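Local coordinates for class II aldolase/adducin N-terminal domain-containing protein (Thermoplasma acidophilum, PDB 3M4R), which is of undetermined activity but contains a zinc-binding class II aldolase-type domain, the N-terminal part of a longer protein that is probably an oxidoreductase, at residues A[154-159]-A[182-187]; A[74-79]-A[108-113]; A[25-30]-A[65-70]. All coordinates share one frame; numbering follows the deposited sequence. Where two conformers were deposited one is given.

Contact 1: residues A[154-159]-A[182-187]; sequences GNVVVL and GIVLRK
Gly182 N is buried by this contact yet has no partner in the model; Asn155 O, across from it, is 3.7 Å away, too far for a hydrogen bond. At the other end Leu159 O is approached twice by Arg186: its backbone N donates at 3.0 Å, and its CG sits 3.2 Å from the same Leu159 O. The arginine chain then crosses Val158 CG1, bends at chi3 (72°) and hydrogen-bonds through NH2 to Leu144 O and Ser146 OG and through NH1 to Thr140 O. Between these ends runs a parallel ladder, regular beyond its first bond. Val184 N reaches Val157 O at 2.8 Å and Val184 O receives Leu159 N at 2.8 Å, both nearly straight; the bond from Val157 N to Gly182 O is longer and more bent. On one face Val158 and Val184 stand side by side, CG2 of Val158 being 4.0 Å from CB of Val184, under helix 146-153. On the other, Leu159 CD2 meets Leu185 CD2 at 3.8 Å, and Leu159 and Ile183 rest on Val172 of helix 166-175. This parallel pair, its strand axes 21° apart, is linked through helix 166-175 as a beta-alpha-beta crossover at one outer end of the class II aldolase domain's mixed sheet.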
loop_
_atom_site.group_PDB
_atom_site.type_symbol
_atom_site.label_atom_id
_atom_site.label_comp_id
_atom_site.label_asym_id
_atom_site.label_seq_id
_atom_site.Cartn_x
_atom_site.Cartn_y
_atom_site.Cartn_z
ATOM N N GLY A 154 -13.045 -11.012 7.008
ATOM C CA GLY A 154 -13.551 -11.318 5.671
ATOM C C GLY A 154 -12.605 -12.095 4.786
ATOM O O GLY A 154 -11.886 -12.951 5.282
ATOM N N ASN A 155 -12.605 -11.814 3.471
ATOM C CA ASN A 155 -11.785 -12.605 2.566
ATOM C C ASN A 155 -10.379 -12.044 2.573
ATOM O O ASN A 155 -9.975 -11.297 1.665
ATOM C CB ASN A 155 -12.328 -12.646 1.136
ATOM C CG ASN A 155 -11.633 -13.694 0.304
ATOM O OD1 ASN A 155 -10.920 -14.556 0.847
ATOM N ND2 ASN A 155 -11.849 -13.654 -1.010
ATOM N N VAL A 156 -9.642 -12.394 3.622
ATOM C CA VAL A 156 -8.309 -11.854 3.825
ATOM C C VAL A 156 -7.332 -12.958 4.111
ATOM O O VAL A 156 -7.719 -14.040 4.436
ATOM C CB VAL A 156 -8.269 -10.865 4.983
ATOM C CG1 VAL A 156 -9.153 -9.679 4.669
ATOM C CG2 VAL A 156 -8.692 -11.558 6.313
ATOM N N VAL A 157 -6.052 -12.661 3.949
ATOM C CA VAL A 157 -4.990 -13.526 4.379
ATOM C C VAL A 157 -4.361 -12.751 5.503
ATOM O O VAL A 157 -4.217 -11.524 5.422
ATOM C CB VAL A 157 -3.983 -13.800 3.232
ATOM C CG1 VAL A 157 -2.607 -14.293 3.764
ATOM C CG2 VAL A 157 -4.579 -14.843 2.277
ATOM N N VAL A 158 -3.994 -13.456 6.559
ATOM C CA VAL A 158 -3.391 -12.839 7.737
ATOM C C VAL A 158 -1.948 -13.316 7.824
ATOM O O VAL A 158 -1.674 -14.485 7.609
ATOM C CB VAL A 158 -4.167 -13.212 9.008
ATOM C CG1 VAL A 158 -3.459 -12.656 10.246
ATOM C CG2 VAL A 158 -5.589 -12.688 8.906
ATOM N N LEU A 159 -1.022 -12.389 8.051
ATOM C CA LEU A 159 0.393 -12.711 8.231
ATOM C C LEU A 159 0.820 -12.409 9.651
ATOM O O LEU A 159 0.352 -11.439 10.236
ATOM C CB LEU A 159 1.254 -11.888 7.269
ATOM C CG LEU A 159 1.700 -12.493 5.940
ATOM C CD1 LEU A 159 0.538 -13.153 5.242
ATOM C CD2 LEU A 159 2.337 -11.406 5.058
ATOM N N GLY A 182 -7.833 -8.434 0.912
ATOM C CA GLY A 182 -6.877 -7.758 1.797
ATOM C C GLY A 182 -5.870 -8.714 2.379
ATOM O O GLY A 182 -6.102 -9.916 2.400
ATOM N N ILE A 183 -4.730 -8.161 2.809
ATOM C CA ILE A 183 -3.715 -8.880 3.556
ATOM C C ILE A 183 -3.490 -8.126 4.865
ATOM O O ILE A 183 -3.190 -6.932 4.854
ATOM C CB ILE A 183 -2.393 -8.941 2.815
ATOM C CG1 ILE A 183 -2.552 -9.748 1.514
ATOM C CG2 ILE A 183 -1.327 -9.536 3.714
ATOM C CD1 ILE A 183 -1.234 -9.781 0.619
ATOM N N VAL A 184 -3.680 -8.830 5.976
ATOM C CA VAL A 184 -3.607 -8.268 7.324
ATOM C C VAL A 184 -2.235 -8.581 7.888
ATOM O O VAL A 184 -1.810 -9.721 7.862
ATOM C CB VAL A 184 -4.660 -8.875 8.236
ATOM C CG1 VAL A 184 -4.510 -8.325 9.685
ATOM C CG2 VAL A 184 -6.040 -8.577 7.668
ATOM N N LEU A 185 -1.542 -7.560 8.370
ATOM C CA LEU A 185 -0.158 -7.721 8.855
ATOM C C LEU A 185 -0.201 -7.507 10.358
ATOM O O LEU A 185 -0.341 -6.369 10.828
ATOM C CB LEU A 185 0.773 -6.706 8.158
ATOM C CG LEU A 185 0.780 -6.615 6.612
ATOM C CD1 LEU A 185 1.768 -5.506 6.105
ATOM C CD2 LEU A 185 1.077 -7.952 5.972
ATOM N N ARG A 186 -0.136 -8.593 11.133
ATOM C CA ARG A 186 -0.278 -8.468 12.567
ATOM C C ARG A 186 0.772 -7.541 13.149
ATOM O O ARG A 186 1.930 -7.602 12.773
ATOM C CB ARG A 186 -0.251 -9.829 13.270
ATOM C CG ARG A 186 -1.413 -10.712 12.839
ATOM C CD ARG A 186 -1.509 -11.988 13.681
ATOM N NE ARG A 186 -1.983 -11.707 15.025
ATOM C CZ ARG A 186 -2.737 -12.527 15.749
ATOM N NH1 ARG A 186 -3.087 -12.163 16.964
ATOM N NH2 ARG A 186 -3.157 -13.690 15.257
ATOM N N LYS A 187 0.316 -6.677 14.050
ATOM C CA LYS A 187 1.143 -5.678 14.733
ATOM C C LYS A 187 1.784 -4.650 13.819
ATOM O O LYS A 187 2.822 -4.073 14.189
ATOM C CB LYS A 187 2.217 -6.342 15.595
ATOM C CG LYS A 187 1.695 -7.415 16.502
ATOM C CD LYS A 187 2.642 -7.689 17.714
ATOM C CE LYS A 187 2.138 -8.866 18.526
ATOM N NZ LYS A 187 3.285 -9.742 18.888
#

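Contact 2: residues A[74-79]-A[108-113]; sequences GFTGIR and PSEPSP
In Thr76 a chi1 of -75° sets OG1 anti to the carbonyl carbon and turns CG2 anti to the backbone N; in Glu110 a chi1 of -66°, followed by an extended chain, carries the carboxylate past the threonine in the opposite direction. Two hydrogen bonds result. Thr76 OG1 donates to Pro111 O at 2.6 Å, approaching somewhat tilted from the carbonyl plane. Gly77 N donates to Glu110 OE1 at 2.9 Å with an N-H...O angle of 163°, using the syn lone pair of the oxygen, on the side of OE2. The same OE1 lies 3.2 Å from Thr76 CA, which shows how closely the carboxylate is laid against the strand backbone. A water spans the pair a second time, 2.6 Å from Glu110 OE1 and 2.7 Å from Gly77 O.

The carboxylate is further fixed by a salt bridge from OE2 to Arg59, an arrangement likely to favour its charged form, and Thr76 OG1 is also bonded to Asn62 ND2. A valine in place of Thr76 would probably leave the Pro111 carbonyl without its hydroxyl donor and the Asn62 amide without this partner. Apolar contact completes the seam: Ile78 CD1 meets Pro113 CG at 3.8 Å, the two side chains crossing at about a right angle, while Thr76 CG2 lies 4.1 Å from Pro113 CB.

The contact thus ties strand 75-79, outermost in the sheet within this chain, to the loop that leads from helix 94-103 to helix 117-121. Strand 54-61 flanks it, with Val60 touching both Ile78 and Pro113, while Phe75 points away from the loop and packs on helix 16-28.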
loop_
_atom_site.group_PDB
_atom_site.type_symbol
_atom_site.label_atom_id
_atom_site.label_comp_id
_atom_site.label_asym_id
_atom_site.label_seq_id
_atom_site.Cartn_x
_atom_site.Cartn_y
_atom_site.Cartn_z
ATOM N N GLY A 74 3.665 14.284 -4.527
ATOM C CA GLY A 74 3.934 13.303 -3.516
ATOM C C GLY A 74 4.076 11.895 -3.989
ATOM O O GLY A 74 4.123 11.012 -3.154
ATOM N N PHE A 75 4.080 11.658 -5.304
ATOM C CA PHE A 75 4.187 10.324 -5.857
ATOM C C PHE A 75 5.432 10.240 -6.697
ATOM O O PHE A 75 5.552 10.919 -7.723
ATOM C CB PHE A 75 2.929 9.929 -6.621
ATOM C CG PHE A 75 1.798 9.686 -5.682
ATOM C CD1 PHE A 75 1.013 10.763 -5.235
ATOM C CD2 PHE A 75 1.637 8.439 -5.084
ATOM C CE1 PHE A 75 0.014 10.555 -4.252
ATOM C CE2 PHE A 75 0.642 8.229 -4.098
ATOM C CZ PHE A 75 -0.164 9.289 -3.684
ATOM N N THR A 76 6.340 9.391 -6.265
ATOM C CA THR A 76 7.675 9.264 -6.890
ATOM C C THR A 76 7.569 8.058 -7.801
ATOM O O THR A 76 6.987 7.015 -7.427
ATOM C CB THR A 76 8.743 9.140 -5.829
ATOM O OG1 THR A 76 8.963 10.443 -5.214
ATOM C CG2 THR A 76 10.139 8.561 -6.371
ATOM N N GLY A 77 8.112 8.200 -9.016
ATOM C CA GLY A 77 8.067 7.151 -10.034
ATOM C C GLY A 77 9.190 6.151 -9.899
ATOM O O GLY A 77 10.370 6.547 -9.982
ATOM N N ILE A 78 8.829 4.870 -9.765
ATOM C CA ILE A 78 9.785 3.760 -9.677
ATOM C C ILE A 78 9.570 2.847 -10.858
ATOM O O ILE A 78 8.432 2.462 -11.183
ATOM C CB ILE A 78 9.616 2.974 -8.325
ATOM C CG1 ILE A 78 9.806 3.912 -7.123
ATOM C CG2 ILE A 78 10.565 1.740 -8.207
ATOM C CD1 ILE A 78 11.225 4.540 -6.937
ATOM N N ARG A 79 10.634 2.495 -11.534
ATOM C CA ARG A 79 10.508 1.586 -12.680
ATOM C C ARG A 79 10.062 0.225 -12.184
ATOM O O ARG A 79 10.696 -0.345 -11.329
ATOM C CB ARG A 79 11.836 1.428 -13.424
ATOM C CG ARG A 79 12.408 2.727 -13.960
ATOM C CD ARG A 79 13.774 2.579 -14.647
ATOM N NE ARG A 79 14.029 3.877 -15.240
ATOM C CZ ARG A 79 13.736 4.229 -16.483
ATOM N NH1 ARG A 79 13.268 3.348 -17.363
ATOM N NH2 ARG A 79 13.970 5.472 -16.849
ATOM N N PRO A 108 15.472 10.984 -10.564
ATOM C CA PRO A 108 16.166 10.966 -9.286
ATOM C C PRO A 108 16.038 12.273 -8.482
ATOM O O PRO A 108 16.421 12.284 -7.325
ATOM C CB PRO A 108 17.634 10.674 -9.680
ATOM C CG PRO A 108 17.565 9.905 -10.987
ATOM C CD PRO A 108 16.324 10.530 -11.697
ATOM N N SER A 109 15.507 13.339 -9.067
ATOM C CA SER A 109 15.343 14.590 -8.329
ATOM C C SER A 109 14.019 14.632 -7.561
ATOM O O SER A 109 13.807 15.520 -6.750
ATOM C CB SER A 109 15.440 15.810 -9.255
ATOM O OG SER A 109 14.298 15.922 -10.080
ATOM N N GLU A 110 13.145 13.646 -7.785
ATOM C CA GLU A 110 11.953 13.509 -6.945
ATOM C C GLU A 110 12.274 13.175 -5.498
ATOM O O GLU A 110 13.381 12.705 -5.191
ATOM C CB GLU A 110 10.982 12.473 -7.504
ATOM C CG GLU A 110 10.425 12.907 -8.797
ATOM C CD GLU A 110 9.509 11.875 -9.441
ATOM O OE1 GLU A 110 9.554 10.683 -9.100
ATOM O OE2 GLU A 110 8.747 12.269 -10.329
ATOM N N PRO A 111 11.320 13.461 -4.585
ATOM C CA PRO A 111 11.531 13.053 -3.191
ATOM C C PRO A 111 11.660 11.524 -3.042
ATOM O O PRO A 111 11.101 10.767 -3.834
ATOM C CB PRO A 111 10.297 13.600 -2.464
ATOM C CG PRO A 111 9.703 14.665 -3.414
ATOM C CD PRO A 111 9.997 14.097 -4.774
ATOM N N SER A 112 12.440 11.088 -2.052
ATOM C CA SER A 112 12.646 9.649 -1.806
ATOM C C SER A 112 11.320 8.891 -1.681
ATOM O O SER A 112 10.401 9.354 -1.039
ATOM C CB SER A 112 13.475 9.433 -0.549
ATOM O OG SER A 112 14.793 9.916 -0.721
ATOM N N PRO A 113 11.230 7.709 -2.299
ATOM C CA PRO A 113 10.029 6.914 -2.236
ATOM C C PRO A 113 9.890 6.248 -0.857
ATOM O O PRO A 113 10.883 6.047 -0.141
ATOM C CB PRO A 113 10.239 5.857 -3.345
ATOM C CG PRO A 113 11.718 5.678 -3.378
ATOM C CD PRO A 113 12.290 7.043 -3.105
HETATM O O HOH W 1 11.493 9.016 -9.748
#

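Contact 3: residues A[25-30]-A[65-70]; sequences RLIGSD and SNLGTI
Arg25 lays the first carbons of its chain, CB and CG, over the Gly68 carbonyl, with CG 3.5 Å from Gly68 O, and runs on extended from CG to NE until the guanidinium reaches the carbonyl of Ile70. There it grips a single atom side-on: NE donates to Ile70 O at 2.8 Å and NH2 donates to Ile70 O at 2.9 Å. The acceptor lies close to the guanidinium plane, but N-H...O angles of 146° and 138° show that sharing one oxygen bends both bonds. This double grip fixes how the flat group is turned.

Beyond the arginine the backbones themselves come together, Gly28 CA standing 3.7 Å from Gly68 CA. A side chain on Gly28 would point at the loop and, in this geometry, run into Gly68 N and Leu67 C, and one on Gly68 would press on Gly28 O. The approach therefore depends on glycine, most plainly at Gly28. On the inner side Ile27 and Leu67 lie alongside each other and point the same way, Ile27 CG2 being 4.1 Å from Leu67 CD1. One turn on from Arg25, Ser29 OG turns back to donate to Arg25 O at 2.9 Å, from above the carbonyl plane.

Ser24 of the same helix also touches Leu67 and Ile70, and Lys61 flanks both from strand 54-61. The result is a close glycine-to-glycine packing of helix 16-28 on a loop, the connection between strands 54-61 and 75-79 of the class II aldolase domain.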
loop_
_atom_site.group_PDB
_atom_site.type_symbol
_atom_site.label_atom_id
_atom_site.label_comp_id
_atom_site.label_asym_id
_atom_site.label_seq_id
_atom_site.Cartn_x
_atom_site.Cartn_y
_atom_site.Cartn_z
ATOM N N ARG A 25 -5.905 11.007 -0.011
ATOM C CA ARG A 25 -6.549 12.042 0.809
ATOM C C ARG A 25 -7.651 11.477 1.707
ATOM O O ARG A 25 -7.721 11.833 2.886
ATOM C CB ARG A 25 -7.059 13.155 -0.077
ATOM C CG ARG A 25 -5.926 13.982 -0.675
ATOM C CD ARG A 25 -6.442 14.869 -1.769
ATOM N NE ARG A 25 -5.386 15.721 -2.290
ATOM C CZ ARG A 25 -5.547 16.653 -3.230
ATOM N NH1 ARG A 25 -6.750 16.917 -3.725
ATOM N NH2 ARG A 25 -4.511 17.379 -3.626
ATOM N N LEU A 26 -8.499 10.607 1.168
ATOM C CA LEU A 26 -9.584 9.979 1.954
ATOM C C LEU A 26 -9.030 9.168 3.131
ATOM O O LEU A 26 -9.479 9.307 4.218
ATOM C CB LEU A 26 -10.407 9.044 1.078
ATOM C CG LEU A 26 -11.355 9.707 0.076
ATOM C CD1 LEU A 26 -12.228 8.637 -0.547
ATOM C CD2 LEU A 26 -12.223 10.770 0.713
ATOM N N ILE A 27 -8.012 8.356 2.887
ATOM C CA ILE A 27 -7.396 7.554 3.921
ATOM C C ILE A 27 -6.734 8.431 4.989
ATOM O O ILE A 27 -6.876 8.166 6.183
ATOM C CB ILE A 27 -6.314 6.651 3.315
ATOM C CG1 ILE A 27 -6.940 5.564 2.441
ATOM C CG2 ILE A 27 -5.438 6.014 4.390
ATOM C CD1 ILE A 27 -8.023 4.810 3.095
ATOM N N GLY A 28 -5.971 9.442 4.562
ATOM C CA GLY A 28 -5.272 10.337 5.498
ATOM C C GLY A 28 -6.217 11.276 6.228
ATOM O O GLY A 28 -5.816 11.937 7.169
ATOM N N SER A 29 -7.467 11.337 5.786
ATOM C CA SER A 29 -8.448 12.173 6.462
ATOM C C SER A 29 -9.046 11.485 7.698
ATOM O O SER A 29 -9.644 12.156 8.544
ATOM C CB SER A 29 -9.543 12.602 5.492
ATOM O OG SER A 29 -9.072 13.644 4.666
ATOM N N ASP A 30 -8.862 10.165 7.813
ATOM C CA ASP A 30 -9.414 9.393 8.948
ATOM C C ASP A 30 -8.323 9.134 9.990
ATOM O O ASP A 30 -7.392 8.384 9.723
ATOM C CB ASP A 30 -10.037 8.066 8.461
ATOM C CG ASP A 30 -10.917 7.363 9.532
ATOM O OD1 ASP A 30 -10.688 7.514 10.763
ATOM O OD2 ASP A 30 -11.831 6.622 9.111
ATOM N N SER A 65 5.263 14.549 1.732
ATOM C CA SER A 65 3.970 14.912 2.301
ATOM C C SER A 65 3.333 13.745 3.050
ATOM O O SER A 65 3.638 12.579 2.755
ATOM C CB SER A 65 2.999 15.335 1.159
ATOM O OG SER A 65 1.677 15.650 1.635
ATOM N N ASN A 66 2.414 14.071 3.960
ATOM C CA ASN A 66 1.569 13.058 4.554
ATOM C C ASN A 66 0.466 12.752 3.523
ATOM O O ASN A 66 0.275 13.506 2.567
ATOM C CB ASN A 66 1.033 13.500 5.927
ATOM C CG ASN A 66 2.124 13.488 7.028
ATOM O OD1 ASN A 66 3.205 12.907 6.861
ATOM N ND2 ASN A 66 1.822 14.097 8.154
ATOM N N LEU A 67 -0.195 11.616 3.683
ATOM C CA LEU A 67 -1.239 11.136 2.768
ATOM C C LEU A 67 -2.435 12.093 2.672
ATOM O O LEU A 67 -3.044 12.250 1.609
ATOM C CB LEU A 67 -1.789 9.811 3.301
ATOM C CG LEU A 67 -0.992 8.545 2.977
ATOM C CD1 LEU A 67 -1.633 7.345 3.683
ATOM C CD2 LEU A 67 -0.964 8.361 1.459
ATOM N N GLY A 68 -2.747 12.690 3.804
ATOM C CA GLY A 68 -3.978 13.503 3.995
ATOM C C GLY A 68 -4.093 14.716 3.074
ATOM O O GLY A 68 -5.200 15.051 2.616
ATOM N N THR A 69 -2.943 15.340 2.788
ATOM C CA THR A 69 -2.855 16.579 2.019
ATOM C C THR A 69 -1.960 16.389 0.791
ATOM O O THR A 69 -1.439 17.334 0.232
ATOM C CB THR A 69 -2.321 17.732 2.923
ATOM O OG1 THR A 69 -1.036 17.386 3.421
ATOM C CG2 THR A 69 -3.234 17.947 4.104
ATOM N N ILE A 70 -1.837 15.150 0.338
ATOM C CA ILE A 70 -0.906 14.836 -0.722
ATOM C C ILE A 70 -1.408 15.438 -2.060
ATOM O O ILE A 70 -2.600 15.731 -2.230
ATOM C CB ILE A 70 -0.673 13.337 -0.816
ATOM C CG1 ILE A 70 0.714 13.036 -1.445
ATOM C CG2 ILE A 70 -1.816 12.642 -1.591
ATOM C CD1 ILE A 70 1.187 11.624 -1.128
#

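Overall arrangement
Contacts 1 and 2 lie on opposite sides of the chain's centre, their own centres 28 Å apart, and involve the two outermost strands of one mixed sheet, 156-159 and 75-79. Contact 3 directly adjoins contact 2: Phe75 CE1 packs on Ile70 CD1 at 3.5 Å, although their centres are 18 Å apart. Contacts 1 and 3 do not touch, with nearest atoms about 13 Å apart. Zinc is bound by Glu116, His130, His132 and His188. The side chain of Leu185 in contact 1 is about 6 Å from the zinc ion. The side chain of Leu67 in contact 3 is about 10 Å from the zinc ion. The side chain of Pro113 in contact 2 is about 14 Å from it.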